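PDB 2B9W: putative aminooxidase from Propionibacterium acnes, which probably isomerises double bonds of polyunsaturated fatty acids, as a flavoprotein fatty acid isomerase built on the FAD-dependent amine oxidase fold. Local coordinates for residues L287-P292 and P358-I363. Sequence-based numbering, arbitrary orientation.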
# COMPACT_ATOMS: atom_id res chain seq x y z
N LEU A 287 24.34 1.58 -0.86
CA LEU A 287 25.48 1.13 -0.06
C LEU A 287 26.03 2.37 0.61
O LEU A 287 26.21 3.40 -0.05
CB LEU A 287 26.55 0.49 -0.95
CG LEU A 287 26.10 -0.75 -1.71
CD1 LEU A 287 27.24 -1.14 -2.75
CD2 LEU A 287 25.74 -1.91 -0.71
N VAL A 288 26.32 2.27 1.91
CA VAL A 288 26.72 3.43 2.71
C VAL A 288 27.99 3.14 3.51
O VAL A 288 28.27 1.98 3.84
CB VAL A 288 25.58 3.89 3.70
CG1 VAL A 288 24.25 4.19 2.94
CG2 VAL A 288 25.33 2.89 4.86
N LYS A 289 28.74 4.20 3.82
CA LYS A 289 29.81 4.13 4.84
C LYS A 289 29.26 4.61 6.19
O LYS A 289 28.19 5.22 6.26
CB LYS A 289 31.00 5.00 4.45
CG LYS A 289 31.51 4.77 3.05
CD LYS A 289 32.91 5.41 2.85
CE LYS A 289 33.16 5.90 1.41
NZ LYS A 289 33.42 4.82 0.41
N GLU A 290 30.00 4.33 7.25
CA GLU A 290 29.56 4.56 8.60
C GLU A 290 28.14 3.97 8.80
O GLU A 290 27.19 4.66 9.19
CB GLU A 290 29.68 6.04 8.96
CG GLU A 290 31.06 6.60 8.61
CD GLU A 290 31.07 8.10 8.71
OE1 GLU A 290 31.09 8.61 9.85
OE2 GLU A 290 31.00 8.77 7.66
N TYR A 291 28.07 2.67 8.55
CA TYR A 291 26.84 1.92 8.56
C TYR A 291 26.03 2.25 9.79
O TYR A 291 26.55 2.21 10.91
CB TYR A 291 27.15 0.42 8.57
CG TYR A 291 26.06 -0.51 8.09
CD1 TYR A 291 25.59 -0.45 6.78
CD2 TYR A 291 25.57 -1.52 8.93
CE1 TYR A 291 24.65 -1.37 6.31
CE2 TYR A 291 24.61 -2.44 8.49
CZ TYR A 291 24.14 -2.36 7.19
OH TYR A 291 23.23 -3.30 6.76
N PRO A 292 24.74 2.54 9.60
CA PRO A 292 23.83 2.73 10.73
C PRO A 292 23.75 1.52 11.61
O PRO A 292 24.07 0.40 11.19
CB PRO A 292 22.46 2.98 10.08
CG PRO A 292 22.61 2.82 8.66
CD PRO A 292 24.07 2.71 8.30
N PRO A 358 27.01 8.37 4.90
CA PRO A 358 27.18 8.80 3.51
C PRO A 358 27.07 7.66 2.50
O PRO A 358 27.58 6.56 2.73
CB PRO A 358 28.57 9.44 3.48
CG PRO A 358 29.22 9.10 4.79
CD PRO A 358 28.18 8.63 5.74
N VAL A 359 26.39 7.96 1.40
CA VAL A 359 26.09 7.00 0.36
C VAL A 359 27.33 6.79 -0.50
O VAL A 359 27.89 7.76 -0.99
CB VAL A 359 24.90 7.49 -0.50
CG1 VAL A 359 24.63 6.54 -1.66
CG2 VAL A 359 23.65 7.60 0.41
N GLU A 360 27.76 5.54 -0.63
CA GLU A 360 28.85 5.12 -1.51
C GLU A 360 28.30 4.79 -2.89
O GLU A 360 29.02 4.89 -3.89
CB GLU A 360 29.53 3.82 -1.01
CG GLU A 360 30.06 3.83 0.36
CD GLU A 360 30.87 2.56 0.70
OE1 GLU A 360 30.32 1.63 1.35
OE2 GLU A 360 32.07 2.51 0.33
N LYS A 361 27.06 4.34 -2.96
CA LYS A 361 26.52 3.82 -4.22
C LYS A 361 25.02 3.64 -4.10
O LYS A 361 24.55 3.13 -3.10
CB LYS A 361 27.14 2.44 -4.53
CG LYS A 361 26.86 1.92 -5.94
CD LYS A 361 27.79 2.52 -6.94
CE LYS A 361 29.17 1.84 -6.84
NZ LYS A 361 30.11 2.45 -7.77
N ILE A 362 24.31 4.08 -5.14
CA ILE A 362 22.92 3.73 -5.33
C ILE A 362 22.85 2.62 -6.38
O ILE A 362 23.20 2.83 -7.56
CB ILE A 362 22.07 4.94 -5.71
CG1 ILE A 362 22.20 6.02 -4.60
CG2 ILE A 362 20.63 4.53 -5.91
CD1 ILE A 362 21.58 7.37 -4.95
N ILE A 363 22.48 1.43 -5.94
CA ILE A 363 22.48 0.27 -6.85
C ILE A 363 21.13 0.10 -7.55
O ILE A 363 21.05 -0.52 -8.60
CB ILE A 363 22.94 -1.07 -6.16
CG1 ILE A 363 21.85 -1.70 -5.30
CG2 ILE A 363 24.24 -0.86 -5.35
CD1 ILE A 363 22.08 -3.20 -5.03
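Two residues, Glu-360 and Lys-361, stand opposite the single Leu-287: a classic beta bulge, where the end of strand 277-288 pairs antiparallel with 359-373, an edge strand of the mixed sheet in this amine oxidase fold. Leu-287 O is the shared acceptor: Glu-360 N reaches it at 2.7 Å and Lys-361 N at 3.2 Å, both tilted about 20° from the carbonyl plane. In return Leu-287 N donates to Lys-361 O at 2.7 Å, completing the hydrogen-bonded pair. Past the bulge, Lys-289 N donates to Pro-358 O at 2.8 Å, and the same oxygen takes a CA-H contact from Val-288.

On one face Val-288 and Val-359 touch loosely through CG1 and CG2, with Val-359 also resting on Leu-349 and Met-352 of helix 341-354. On the other, Leu-287 lies alongside Lys-361 and crosses Ile-363, its CD1 4.0 Å from Ile-363 CG2. Glu-360 swings its CG anti to its own carbonyl carbon (chi1 -56°) and carries an extended chain across Lys-289, whose bent end brings the ammonium back to the carboxylate. Glu-360 OE1 comes near Val-288 O, but both are acceptors and no bond results, whereas Glu-360 OE2 receives the salt bridge from Lys-289 NZ at 2.7 Å, on its anti side and 33° out of the carboxylate plane.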